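Local coordinates for periplasmic sugar-binding protein (Chloroflexus aurantiacus, PDB 4RXU), which binds D-glucose between its two lobes and probably serves as the solute-binding component of an ABC-type sugar transporter, at residues A[112-117]-A[125-130]; A[74-79]-A[100-105]; A[245-250]-A[271-276]. One frame throughout, in Å; residues are numbered along the deposited sequence.

Contact 1 (A[112-117]-A[125-130]); sequences VKVISY and DAVDYY
With its CG anti to the carbonyl carbon and beside its own backbone N (chi1 -62°), Asp-128 sends its carboxylate across to the start of strand 113-117, where OD2 accepts a nearly straight hydrogen bond from Val-114 N (2.8 Å, 166° at the hydrogen) through the anti lone pair. The same residue returns a bond from its main chain: Asp-128 N and Tyr-129 N both donate to Val-114 O, at 2.8 Å and 3.2 Å, each in the carbonyl plane. Val-114 is thus gripped at its N-H by a side chain and at its carbonyl by two amides, where the short, helix-free connection meets the strand. Water 1 links Val-112 O to OD2, and a second water joins OD1 to Lys-113 NZ, 4.8 Å from that oxygen, so the opposite charges meet through solvent rather than in a salt bridge.

Beyond Asp-128 the pairing becomes ordinary parallel sheet, in the first lobe of a type I-like periplasmic binding protein, with Ile-115 opposite Tyr-129 and Ser-116 opposite Tyr-130, and Ser-116 N bonded to Tyr-129 O. The ring of Tyr-130, its CG anti to the backbone N (chi1 -178°), turns an edge to strand 113-117, with CD1 3.4 Å from Ser-116 O. The Tyr-130 hydroxyl bonds to Asp-118 O, while Ser-116 OG is tied to the backbone of Arg-119 and Ile-121; Asp-118 and Arg-119 both line the glucose pocket. Over the loop, the isopropyl group of Val-114 rests on Ala-126 O, and Val-127 CG1 packs on Ser-116 CB at 3.7 Å.

Strand 113-117 pairs on its other edge with strand 89-92; Ile-115 faces helix 300-315, whereas Val-114 lies against Ala-107 of helix 101-109.

Contact 2 (A[74-79]-A[100-105]); sequences KEKENV and AAAAAE
Helices 74-79 and 101-105 run side by side almost in parallel, their axes 9.2 Å apart at an angle of 7°, the CA atoms of Lys-76 and Ala-103 being the nearest pair, 5.0 Å apart. They belong to the alpha/beta lobe of a periplasmic binding protein, two helices lying on the same face of a largely parallel sheet, with strand 89-92 between them in the chain.

No hydrogen bond crosses between them, and the interface depends on small alanine side chains. The methyl of Ala-103 lies at the centre of the interface: it meets Lys-76 CA at 4.2 Å and Val-79 CG2 at the same distance, so that one methyl fits against both the backbone and the side chain of the other helix. Val-79 CG1, anti to the backbone N (chi1 172°), lies 3.7 Å from Ala-103 O, and the valine side chain also reaches down to Leu-90 and Ile-92 of the sheet.

On the outer side the extended chain of Lys-76 crosses to the second helix and lays CE on Ala-102 CB at 3.9 Å; the bend at its last torsion turns NZ to a salt bridge with Glu-80 of its own helix. Nearer the sheet, Glu-75 is buried and reaches Ala-100: OE2 accepts from His-95 N, while OE1 lies 3.3 Å from Ala-100 CB.

Contact 3 (A[245-250]-A[271-276]); sequences KVYILA and EYFVTG
This is a parallel pairing of neighbouring beta strands, 246-249 with 271-274, at one margin of the four-stranded sheet of the second lobe, strand 269-274 being its outermost member within the chain. Four main-chain hydrogen bonds zip the strands together, among them Ile-248 N to Phe-273 O, 2.8 Å long.

On one face the rings of Tyr-247 and Phe-273 run alongside each other in the same direction. Matching chi1 values (-66° and -64°) send both rings off one way, and similar second torsions leave the planes 7° from parallel; slid apart, with centroids 5.0 Å distant, they overlap little, and the closest approach is CE2 of Tyr-247 to CD1 of Phe-273 at 3.4 Å. The tyrosine hydroxyl bonds to His-149 O, and Phe-189 meets its ring edge-to-face. With the ring of Tyr-247 cut back to an alanine, the Phe-273 ring would probably lose its neighbour on this side, and His-149 O its hydroxyl partner. Farther along this face, the aliphatic part of Lys-245 runs beside Glu-271, its CD 3.3 Å from OE1; NZ stays 4.3 Å from OE1, beyond a salt bridge, with a loosely held water between them.

The strands are joined through helix 253-264, a beta-alpha-beta crossover of the Rossmann-like lobe, and that helix covers the opposite face. There Val-246 CG2 touches Tyr-272 CB at 3.6 Å, and Ile-248 packs CG2 on Val-274 CG2 while sending CD1 to Tyr-272 CB; Phe-263 covers both Val-246 and Ile-248, and Ile-259 also touches Ile-248.

Past the last bridge the segments run on toward the glucose site, where Asn-252 and Asp-278 line the pocket, and Thr-275 still ties them together: its OG1 donates to Ala-250 O at 2.7 Å.

Along the chain the contacts follow in series: contact 2, then contact 1, then contact 3. The first two share one lobe and touch, their centres about 12 Å apart; helix 101-109, which carries half of contact 2, leads directly into strand 113-117 of contact 1, and Ala-104 CB packs 3.4 Å from Ala-126 O. Contact 3 belongs to the other lobe, across the chain's centre, with its centre about 36 Å from that of contact 1 and no atoms in touch. Each lobe has its own beta sheet flanked by helices, and glucose lies between them, as in periplasmic binding proteins whose lobes close around their ligand.

Contact 1 (A[112-117]-A[125-130])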
ATOM      1  N   VAL A 112     -27.287  -2.353   2.168  1.00 11.41           N
ATOM      2  CA  VAL A 112     -26.071  -2.503   2.937  1.00 10.37           C
ATOM      3  C   VAL A 112     -25.146  -1.334   2.643  1.00 10.42           C
ATOM      4  O   VAL A 112     -24.887  -1.015   1.479  1.00 12.69           O
ATOM      5  CB  VAL A 112     -25.350  -3.816   2.593  1.00 12.58           C
ATOM      6  CG1 VAL A 112     -24.050  -3.945   3.396  1.00 12.08           C
ATOM      7  CG2 VAL A 112     -26.283  -5.002   2.826  1.00 16.07           C
ATOM      8  N   LYS A 113     -24.632  -0.725   3.715  1.00 10.95           N
ATOM      9  CA  LYS A 113     -23.672   0.361   3.610  1.00 10.45           C
ATOM     10  C   LYS A 113     -22.317  -0.233   3.231  1.00  8.98           C
ATOM     11  O   LYS A 113     -21.930  -1.311   3.677  1.00 12.83           O
ATOM     12  CB  LYS A 113     -23.548   1.154   4.913  1.00 12.22           C
ATOM     13  CG  LYS A 113     -24.845   1.753   5.379  1.00 12.75           C
ATOM     14  CD  LYS A 113     -25.228   2.937   4.552  1.00 20.88           C
ATOM     15  CE  LYS A 113     -26.483   3.562   5.129  1.00 38.56           C
ATOM     16  NZ  LYS A 113     -27.119   4.325   4.050  1.00 35.47           N
ATOM     17  N   VAL A 114     -21.600   0.507   2.412  1.00 11.09           N
ATOM     18  CA  VAL A 114     -20.338   0.052   1.837  1.00  9.34           C
ATOM     19  C   VAL A 114     -19.186   0.959   2.288  1.00 11.00           C
ATOM     20  O   VAL A 114     -19.107   2.151   1.917  1.00 11.70           O
ATOM     21  CB  VAL A 114     -20.388   0.028   0.296  1.00  9.53           C
ATOM     22  CG1 VAL A 114     -19.040  -0.410  -0.276  1.00 10.28           C
ATOM     23  CG2 VAL A 114     -21.456  -0.935  -0.169  1.00 10.95           C
ATOM     24  N   ILE A 115     -18.307   0.382   3.108  1.00  9.91           N
ATOM     25  CA  ILE A 115     -17.092   1.043   3.553  1.00  6.55           C
ATOM     26  C   ILE A 115     -15.943   0.369   2.794  1.00  8.04           C
ATOM     27  O   ILE A 115     -15.553  -0.767   3.072  1.00  8.17           O
ATOM     28  CB  ILE A 115     -16.868   0.875   5.056  1.00  7.95           C
ATOM     29  CG1 ILE A 115     -18.066   1.423   5.848  1.00 10.47           C
ATOM     30  CG2 ILE A 115     -15.560   1.544   5.469  1.00  9.43           C
ATOM     31  CD1 ILE A 115     -17.949   1.275   7.355  1.00 10.25           C
ATOM     32  N   SER A 116     -15.402   1.081   1.815  1.00  7.17           N
ATOM     33  CA  SER A 116     -14.224   0.603   1.122  1.00  8.39           C
ATOM     34  C   SER A 116     -13.048   0.771   2.115  1.00  8.20           C
ATOM     35  O   SER A 116     -12.962   1.781   2.799  1.00  8.48           O
ATOM     36  CB  SER A 116     -14.032   1.423  -0.150  1.00  8.71           C
ATOM     37  OG  SER A 116     -13.188   0.806  -1.105  1.00 10.04           O
ATOM     38  N   TYR A 117     -12.201  -0.249   2.203  1.00  7.44           N
ATOM     39  CA  TYR A 117     -11.221  -0.370   3.259  1.00  7.84           C
ATOM     40  C   TYR A 117      -9.834  -0.513   2.653  1.00  9.42           C
ATOM     41  O   TYR A 117      -9.571  -1.448   1.906  1.00  8.10           O
ATOM     42  CB  TYR A 117     -11.531  -1.590   4.109  1.00  9.16           C
ATOM     43  CG  TYR A 117     -10.564  -1.786   5.262  1.00  7.48           C
ATOM     44  CD1 TYR A 117     -10.645  -1.032   6.410  1.00  8.39           C
ATOM     45  CD2 TYR A 117      -9.556  -2.722   5.172  1.00 11.25           C
ATOM     46  CE1 TYR A 117      -9.738  -1.200   7.441  1.00  9.59           C
ATOM     47  CE2 TYR A 117      -8.667  -2.921   6.209  1.00  7.59           C
ATOM     48  CZ  TYR A 117      -8.758  -2.142   7.333  1.00  7.90           C
ATOM     49  OH  TYR A 117      -7.847  -2.338   8.339  1.00 10.54           O
ATOM     50  N   ASP A 125     -21.028   4.665  -7.833  1.00 13.76           N
ATOM     51  CA  ASP A 125     -21.356   5.546  -6.701  0.50 10.91           C
ATOM     52  C   ASP A 125     -21.833   4.759  -5.459  1.00 14.46           C
ATOM     53  O   ASP A 125     -22.138   5.373  -4.440  1.00 13.53           O
ATOM     54  CB  ASP A 125     -22.282   6.700  -7.091  0.50 22.57           C
ATOM     55  CG  ASP A 125     -23.568   6.240  -7.669  0.50 41.20           C
ATOM     56  OD1 ASP A 125     -23.795   5.017  -7.739  0.50 49.53           O
ATOM     57  OD2 ASP A 125     -24.359   7.117  -8.070  0.50 30.87           O
ATOM     58  N   ALA A 126     -21.786   3.429  -5.539  1.00 12.59           N
ATOM     59  CA  ALA A 126     -22.141   2.532  -4.453  1.00 13.42           C
ATOM     60  C   ALA A 126     -21.034   2.369  -3.425  1.00 13.62           C
ATOM     61  O   ALA A 126     -20.852   1.285  -2.907  1.00 16.96           O
ATOM     62  CB  ALA A 126     -22.539   1.155  -5.006  1.00 15.48           C
ATOM     63  N   VAL A 127     -20.300   3.430  -3.128  1.00 11.02           N
ATOM     64  CA  VAL A 127     -19.341   3.398  -2.033  1.00 10.52           C
ATOM     65  C   VAL A 127     -19.721   4.519  -1.068  1.00 10.70           C
ATOM     66  O   VAL A 127     -19.778   5.682  -1.495  1.00 10.34           O
ATOM     67  CB  VAL A 127     -17.891   3.567  -2.518  1.00 11.40           C
ATOM     68  CG1 VAL A 127     -16.965   3.420  -1.335  1.00 13.20           C
ATOM     69  CG2 VAL A 127     -17.551   2.577  -3.627  1.00 14.62           C
ATOM     70  N   ASP A 128     -20.012   4.188   0.193  1.00 10.90           N
ATOM     71  CA  ASP A 128     -20.459   5.208   1.159  1.00  9.54           C
ATOM     72  C   ASP A 128     -19.297   5.940   1.821  1.00  9.26           C
ATOM     73  O   ASP A 128     -19.338   7.150   1.978  1.00 10.50           O
ATOM     74  CB  ASP A 128     -21.396   4.591   2.179  1.00 10.90           C
ATOM     75  CG  ASP A 128     -22.635   4.059   1.515  1.00 13.80           C
ATOM     76  OD1 ASP A 128     -23.407   4.875   0.981  1.00 20.49           O
ATOM     77  OD2 ASP A 128     -22.790   2.834   1.451  1.00 13.21           O
ATOM     78  N   TYR A 129     -18.275   5.180   2.217  1.00  9.70           N
ATOM     79  CA  TYR A 129     -17.087   5.730   2.926  1.00  9.56           C
ATOM     80  C   TYR A 129     -15.860   4.995   2.462  1.00  9.31           C
ATOM     81  O   TYR A 129     -15.938   3.840   2.005  1.00  9.72           O
ATOM     82  CB  TYR A 129     -17.217   5.615   4.468  1.00 10.82           C
ATOM     83  CG  TYR A 129     -18.418   6.360   4.941  1.00 12.13           C
ATOM     84  CD1 TYR A 129     -18.359   7.733   5.169  1.00 13.66           C
ATOM     85  CD2 TYR A 129     -19.656   5.716   5.037  1.00 14.42           C
ATOM     86  CE1 TYR A 129     -19.493   8.446   5.521  1.00 17.74           C
ATOM     87  CE2 TYR A 129     -20.798   6.422   5.378  1.00 17.23           C
ATOM     88  CZ  TYR A 129     -20.703   7.788   5.620  1.00 20.28           C
ATOM     89  OH  TYR A 129     -21.790   8.539   5.981  1.00 25.88           O
ATOM     90  N   TYR A 130     -14.735   5.658   2.648  1.00  9.90           N
ATOM     91  CA  TYR A 130     -13.425   5.083   2.372  1.00  8.44           C
ATOM     92  C   TYR A 130     -12.491   5.297   3.581  1.00  9.39           C
ATOM     93  O   TYR A 130     -12.089   6.422   3.868  1.00 10.25           O
ATOM     94  CB  TYR A 130     -12.831   5.742   1.130  1.00 10.50           C
ATOM     95  CG  TYR A 130     -11.489   5.208   0.679  1.00  8.36           C
ATOM     96  CD1 TYR A 130     -11.112   3.886   0.860  1.00  8.91           C
ATOM     97  CD2 TYR A 130     -10.597   6.046   0.036  1.00  9.68           C
ATOM     98  CE1 TYR A 130      -9.876   3.430   0.410  1.00  8.37           C
ATOM     99  CE2 TYR A 130      -9.384   5.612  -0.442  1.00  9.53           C
ATOM    100  CZ  TYR A 130      -9.012   4.302  -0.274  1.00  8.20           C
ATOM    101  OH  TYR A 130      -7.800   3.904  -0.769  1.00  9.44           O
TER
HETATM  102  O   HOH W   1     -25.025   1.501   0.375  1.00 25.30           O
HETATM  103  O   HOH W   2     -26.022   4.261   1.255  1.00 31.60           O

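Contact 2 (A[74-79]-A[100-105])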
ATOM      1  N   LYS A  74     -14.753 -14.401  -6.579  1.00 11.20           N
ATOM      2  CA  LYS A  74     -14.944 -14.928  -5.221  1.00 11.67           C
ATOM      3  C   LYS A  74     -15.317 -13.793  -4.269  1.00  9.00           C
ATOM      4  O   LYS A  74     -16.137 -13.956  -3.389  1.00 10.12           O
ATOM      5  CB  LYS A  74     -13.698 -15.638  -4.715  1.00  9.78           C
ATOM      6  CG  LYS A  74     -13.831 -16.191  -3.309  1.00 12.61           C
ATOM      7  CD  LYS A  74     -14.862 -17.295  -3.236  1.00 12.55           C
ATOM      8  CE  LYS A  74     -15.000 -17.982  -1.888  1.00 14.74           C
ATOM      9  NZ  LYS A  74     -13.854 -18.822  -1.509  1.00 20.74           N
ATOM     10  N   GLU A  75     -14.687 -12.642  -4.450  1.00  8.30           N
ATOM     11  CA  GLU A  75     -15.029 -11.466  -3.667  1.00 10.34           C
ATOM     12  C   GLU A  75     -16.528 -11.140  -3.726  1.00  9.01           C
ATOM     13  O   GLU A  75     -17.178 -10.915  -2.720  1.00  9.72           O
ATOM     14  CB  GLU A  75     -14.182 -10.318  -4.190  1.00  9.59           C
ATOM     15  CG  GLU A  75     -14.494  -8.969  -3.592  1.00 10.21           C
ATOM     16  CD  GLU A  75     -13.617  -7.955  -4.276  1.00 10.41           C
ATOM     17  OE1 GLU A  75     -14.080  -7.361  -5.289  1.00 12.84           O
ATOM     18  OE2 GLU A  75     -12.445  -7.822  -3.851  1.00 11.81           O
ATOM     19  N   LYS A  76     -17.063 -11.192  -4.931  1.00 10.38           N
ATOM     20  CA  LYS A  76     -18.463 -10.909  -5.116  1.00 13.25           C
ATOM     21  C   LYS A  76     -19.307 -11.966  -4.406  1.00  9.42           C
ATOM     22  O   LYS A  76     -20.298 -11.610  -3.757  1.00 10.23           O
ATOM     23  CB  LYS A  76     -18.843 -10.797  -6.598  1.00 13.34           C
ATOM     24  CG  LYS A  76     -20.273 -10.319  -6.780  1.00 15.98           C
ATOM     25  CD  LYS A  76     -20.623 -10.151  -8.233  1.00 22.39           C
ATOM     26  CE  LYS A  76     -21.918  -9.370  -8.414  1.00 29.67           C
ATOM     27  NZ  LYS A  76     -23.002 -10.133  -7.753  1.00 47.99           N
ATOM     28  N   GLU A  77     -18.923 -13.233  -4.527  1.00 10.89           N
ATOM     29  CA  GLU A  77     -19.576 -14.306  -3.787  1.00 10.66           C
ATOM     30  C   GLU A  77     -19.565 -14.028  -2.288  1.00 10.34           C
ATOM     31  O   GLU A  77     -20.586 -14.161  -1.614  1.00 11.28           O
ATOM     32  CB  GLU A  77     -18.899 -15.647  -4.079  1.00 13.58           C
ATOM     33  CG  GLU A  77     -19.013 -16.098  -5.526  1.00 20.16           C
ATOM     34  CD  GLU A  77     -18.918 -17.603  -5.676  1.00 26.44           C
ATOM     35  OE1 GLU A  77     -18.391 -18.262  -4.756  1.00 39.40           O
ATOM     36  OE2 GLU A  77     -19.368 -18.127  -6.717  1.00 35.03           O
ATOM     37  N   ASN A  78     -18.403 -13.641  -1.772  1.00 10.71           N
ATOM     38  CA  ASN A  78     -18.260 -13.335  -0.367  1.00 10.68           C
ATOM     39  C   ASN A  78     -19.272 -12.279   0.046  1.00 11.80           C
ATOM     40  O   ASN A  78     -19.937 -12.397   1.093  1.00 11.01           O
ATOM     41  CB  ASN A  78     -16.844 -12.838  -0.062  1.00 12.13           C
ATOM     42  CG  ASN A  78     -15.799 -13.935  -0.041  1.00 11.20           C
ATOM     43  OD1 ASN A  78     -14.587 -13.625  -0.169  1.00 15.16           O
ATOM     44  ND2 ASN A  78     -16.201 -15.167   0.183  1.00 11.11           N
ATOM     45  N   VAL A  79     -19.361 -11.223  -0.755  1.00  9.17           N
ATOM     46  CA  VAL A  79     -20.331 -10.167  -0.464  1.00 11.05           C
ATOM     47  C   VAL A  79     -21.745 -10.744  -0.472  1.00 12.76           C
ATOM     48  O   VAL A  79     -22.549 -10.452   0.409  1.00 12.17           O
ATOM     49  CB  VAL A  79     -20.179  -8.988  -1.433  1.00  9.76           C
ATOM     50  CG1 VAL A  79     -21.293  -7.963  -1.287  1.00 13.27           C
ATOM     51  CG2 VAL A  79     -18.847  -8.310  -1.169  1.00 11.48           C
ATOM     52  N   ALA A 100     -14.606  -4.566  -8.543  1.00  9.40           N
ATOM     53  CA  ALA A 100     -15.445  -4.670  -7.336  1.00  9.42           C
ATOM     54  C   ALA A 100     -16.720  -3.822  -7.402  1.00  8.16           C
ATOM     55  O   ALA A 100     -17.556  -3.863  -6.482  1.00 10.21           O
ATOM     56  CB  ALA A 100     -14.616  -4.258  -6.120  1.00 10.11           C
ATOM     57  N   ALA A 101     -16.872  -3.030  -8.469  1.00  9.90           N
ATOM     58  CA  ALA A 101     -18.069  -2.211  -8.581  1.00  9.33           C
ATOM     59  C   ALA A 101     -19.385  -2.997  -8.433  1.00 10.35           C
ATOM     60  O   ALA A 101     -20.292  -2.580  -7.689  1.00 10.42           O
ATOM     61  CB  ALA A 101     -18.050  -1.390  -9.875  1.00 10.79           C
ATOM     62  N   ALA A 102     -19.496  -4.133  -9.113  1.00 12.68           N
ATOM     63  CA  ALA A 102     -20.763  -4.893  -9.074  1.00 12.05           C
ATOM     64  C   ALA A 102     -21.050  -5.412  -7.664  1.00 11.14           C
ATOM     65  O   ALA A 102     -22.195  -5.429  -7.218  1.00 11.49           O
ATOM     66  CB  ALA A 102     -20.774  -6.031 -10.084  1.00 13.77           C
ATOM     67  N   ALA A 103     -20.003  -5.808  -6.947  1.00 11.19           N
ATOM     68  CA  ALA A 103     -20.149  -6.235  -5.556  1.00 11.85           C
ATOM     69  C   ALA A 103     -20.685  -5.129  -4.648  1.00  9.66           C
ATOM     70  O   ALA A 103     -21.594  -5.356  -3.824  1.00 11.26           O
ATOM     71  CB  ALA A 103     -18.818  -6.763  -5.039  1.00 12.84           C
ATOM     72  N   ALA A 104     -20.117  -3.930  -4.816  1.00  9.80           N
ATOM     73  CA  ALA A 104     -20.544  -2.771  -4.040  1.00  9.41           C
ATOM     74  C   ALA A 104     -22.021  -2.451  -4.375  1.00 10.51           C
ATOM     75  O   ALA A 104     -22.837  -2.163  -3.506  1.00  8.89           O
ATOM     76  CB  ALA A 104     -19.632  -1.580  -4.346  1.00 10.57           C
ATOM     77  N   GLU A 105     -22.345  -2.504  -5.660  1.00 10.47           N
ATOM     78  CA  GLU A 105     -23.687  -2.233  -6.129  1.00 12.18           C
ATOM     79  C   GLU A 105     -24.679  -3.249  -5.584  1.00 10.41           C
ATOM     80  O   GLU A 105     -25.792  -2.878  -5.202  1.00 11.17           O
ATOM     81  CB  GLU A 105     -23.712  -2.179  -7.656  1.00 12.06           C
ATOM     82  CG  GLU A 105     -23.029  -0.914  -8.161  1.00 17.46           C
ATOM     83  CD  GLU A 105     -22.611  -0.942  -9.613  1.00 37.74           C
ATOM     84  OE1 GLU A 105     -22.786  -1.963 -10.315  1.00 43.27           O
ATOM     85  OE2 GLU A 105     -22.060   0.097 -10.040  1.00 29.74           O
TER

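Contact 3 (A[245-250]-A[271-276])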
ATOM      1  N   LYS A 245      26.367   3.618  -6.682  1.00 15.74           N
ATOM      2  CA  LYS A 245      25.486   4.049  -5.607  1.00 17.20           C
ATOM      3  C   LYS A 245      24.118   4.371  -6.164  1.00 14.79           C
ATOM      4  O   LYS A 245      23.960   5.359  -6.891  1.00 15.71           O
ATOM      5  CB  LYS A 245      26.059   5.284  -4.959  1.00 17.37           C
ATOM      6  CG  LYS A 245      25.292   5.748  -3.749  1.00 21.40           C
ATOM      7  CD  LYS A 245      26.248   6.483  -2.856  1.00 35.07           C
ATOM      8  CE  LYS A 245      25.696   7.836  -2.561  1.00 31.30           C
ATOM      9  NZ  LYS A 245      26.779   8.633  -1.937  1.00 43.88           N
ATOM     10  N   VAL A 246      23.114   3.586  -5.781  1.00 14.34           N
ATOM     11  CA  VAL A 246      21.856   3.582  -6.500  1.00 12.11           C
ATOM     12  C   VAL A 246      20.692   3.807  -5.566  1.00 12.83           C
ATOM     13  O   VAL A 246      20.787   3.615  -4.366  1.00 12.92           O
ATOM     14  CB  VAL A 246      21.651   2.286  -7.315  1.00 14.22           C
ATOM     15  CG1 VAL A 246      22.867   1.994  -8.187  1.00 13.65           C
ATOM     16  CG2 VAL A 246      21.334   1.096  -6.420  1.00 12.80           C
ATOM     17  N   TYR A 247      19.586   4.221  -6.171  1.00  8.69           N
ATOM     18  CA  TYR A 247      18.381   4.669  -5.478  1.00  9.91           C
ATOM     19  C   TYR A 247      17.210   3.848  -6.012  1.00 10.14           C
ATOM     20  O   TYR A 247      17.012   3.767  -7.225  1.00 10.34           O
ATOM     21  CB  TYR A 247      18.220   6.179  -5.718  1.00 11.04           C
ATOM     22  CG  TYR A 247      19.346   6.883  -5.055  1.00 10.79           C
ATOM     23  CD1 TYR A 247      20.584   7.028  -5.696  1.00 11.48           C
ATOM     24  CD2 TYR A 247      19.221   7.344  -3.760  1.00 10.52           C
ATOM     25  CE1 TYR A 247      21.654   7.619  -5.047  1.00 10.49           C
ATOM     26  CE2 TYR A 247      20.291   7.953  -3.107  1.00 12.42           C
ATOM     27  CZ  TYR A 247      21.497   8.085  -3.763  1.00 11.62           C
ATOM     28  OH  TYR A 247      22.556   8.675  -3.121  1.00 12.14           O
ATOM     29  N   ILE A 248      16.461   3.221  -5.106  1.00  9.53           N
ATOM     30  CA  ILE A 248      15.442   2.253  -5.469  1.00  7.44           C
ATOM     31  C   ILE A 248      14.111   2.621  -4.813  1.00  6.55           C
ATOM     32  O   ILE A 248      13.989   2.664  -3.587  1.00  9.14           O
ATOM     33  CB  ILE A 248      15.808   0.839  -5.014  1.00  9.20           C
ATOM     34  CG1 ILE A 248      17.183   0.416  -5.561  1.00  9.87           C
ATOM     35  CG2 ILE A 248      14.704  -0.157  -5.404  1.00 12.05           C
ATOM     36  CD1 ILE A 248      17.791  -0.780  -4.867  1.00 11.66           C
ATOM     37  N   LEU A 249      13.126   2.919  -5.659  1.00  9.44           N
ATOM     38  CA  LEU A 249      11.745   3.180  -5.214  1.00  8.36           C
ATOM     39  C   LEU A 249      11.036   1.835  -5.171  1.00  8.35           C
ATOM     40  O   LEU A 249      10.478   1.406  -6.174  1.00  9.64           O
ATOM     41  CB  LEU A 249      11.018   4.130  -6.166  1.00 10.09           C
ATOM     42  CG  LEU A 249       9.586   4.450  -5.690  1.00  9.71           C
ATOM     43  CD1 LEU A 249       9.582   5.398  -4.496  1.00 12.38           C
ATOM     44  CD2 LEU A 249       8.798   5.026  -6.844  1.00 10.21           C
ATOM     45  N   ALA A 250      11.114   1.143  -4.041  1.00  9.13           N
ATOM     46  CA  ALA A 250      10.393  -0.140  -3.885  1.00  7.71           C
ATOM     47  C   ALA A 250       9.068   0.193  -3.209  1.00  8.83           C
ATOM     48  O   ALA A 250       9.035   0.966  -2.242  1.00  9.29           O
ATOM     49  CB  ALA A 250      11.201  -1.129  -3.047  1.00  9.01           C
ATOM     50  N   GLU A 271      26.492   0.611  -3.174  1.00 16.03           N
ATOM     51  CA  GLU A 271      25.594   1.038  -2.116  1.00 14.67           C
ATOM     52  C   GLU A 271      24.214   1.196  -2.713  1.00 15.79           C
ATOM     53  O   GLU A 271      24.100   1.633  -3.844  1.00 15.09           O
ATOM     54  CB  GLU A 271      26.011   2.387  -1.500  1.00 16.22           C
ATOM     55  CG  GLU A 271      25.285   2.649  -0.180  1.00 24.30           C
ATOM     56  CD  GLU A 271      25.648   3.964   0.498  1.00 33.57           C
ATOM     57  OE1 GLU A 271      26.442   4.739  -0.072  1.00 38.90           O
ATOM     58  OE2 GLU A 271      25.133   4.224   1.616  1.00 40.35           O
ATOM     59  N   TYR A 272      23.172   0.875  -1.956  1.00 11.34           N
ATOM     60  CA  TYR A 272      21.822   1.147  -2.419  1.00 11.99           C
ATOM     61  C   TYR A 272      20.991   1.717  -1.279  1.00 12.81           C
ATOM     62  O   TYR A 272      21.196   1.397  -0.087  1.00 13.29           O
ATOM     63  CB  TYR A 272      21.133  -0.086  -3.018  1.00 12.14           C
ATOM     64  CG  TYR A 272      20.876  -1.193  -2.027  1.00 11.12           C
ATOM     65  CD1 TYR A 272      19.742  -1.192  -1.218  1.00 16.16           C
ATOM     66  CD2 TYR A 272      21.756  -2.272  -1.925  1.00 12.84           C
ATOM     67  CE1 TYR A 272      19.521  -2.208  -0.293  1.00 12.93           C
ATOM     68  CE2 TYR A 272      21.545  -3.301  -1.010  1.00 13.42           C
ATOM     69  CZ  TYR A 272      20.439  -3.265  -0.193  1.00 12.90           C
ATOM     70  OH  TYR A 272      20.252  -4.290   0.710  1.00 11.84           O
ATOM     71  N   PHE A 273      20.076   2.600  -1.677  1.00 13.54           N
ATOM     72  CA  PHE A 273      19.033   3.152  -0.830  1.00 10.87           C
ATOM     73  C   PHE A 273      17.711   2.604  -1.335  1.00  9.36           C
ATOM     74  O   PHE A 273      17.434   2.666  -2.529  1.00 12.71           O
ATOM     75  CB  PHE A 273      19.065   4.677  -0.905  1.00 11.79           C
ATOM     76  CG  PHE A 273      20.326   5.269  -0.362  1.00 13.13           C
ATOM     77  CD1 PHE A 273      21.442   5.447  -1.174  1.00 14.86           C
ATOM     78  CD2 PHE A 273      20.401   5.628   0.968  1.00 14.71           C
ATOM     79  CE1 PHE A 273      22.605   5.986  -0.659  1.00 17.33           C
ATOM     80  CE2 PHE A 273      21.561   6.164   1.485  1.00 19.50           C
ATOM     81  CZ  PHE A 273      22.662   6.339   0.671  1.00 17.37           C
ATOM     82  N   VAL A 274      16.913   2.003  -0.460  1.00  9.30           N
ATOM     83  CA  VAL A 274      15.670   1.365  -0.885  1.00  8.02           C
ATOM     84  C   VAL A 274      14.547   1.670   0.099  1.00  7.84           C
ATOM     85  O   VAL A 274      14.720   1.658   1.330  1.00  9.22           O
ATOM     86  CB  VAL A 274      15.792  -0.170  -1.063  1.00  8.87           C
ATOM     87  CG1 VAL A 274      16.109  -0.880   0.252  1.00 11.90           C
ATOM     88  CG2 VAL A 274      14.538  -0.722  -1.725  1.00  8.89           C
ATOM     89  N   THR A 275      13.375   1.914  -0.477  1.00  9.04           N
ATOM     90  CA  THR A 275      12.182   2.310   0.247  1.00  8.48           C
ATOM     91  C   THR A 275      11.287   1.112   0.510  1.00  6.41           C
ATOM     92  O   THR A 275      11.597   0.007   0.108  1.00 10.31           O
ATOM     93  CB  THR A 275      11.409   3.391  -0.536  1.00  8.30           C
ATOM     94  OG1 THR A 275      10.948   2.854  -1.774  1.00  9.23           O
ATOM     95  CG2 THR A 275      12.272   4.579  -0.782  1.00  9.32           C
ATOM     96  N   GLY A 276      10.188   1.349   1.220  1.00  7.02           N
ATOM     97  CA  GLY A 276       9.176   0.318   1.471  1.00  7.21           C
ATOM     98  C   GLY A 276       7.986   0.885   2.219  1.00  6.87           C
ATOM     99  O   GLY A 276       7.872   2.083   2.406  1.00  8.32           O
TER
HETATM  100  O   HOH W   3      26.069   7.707   1.224  1.00 41.12           O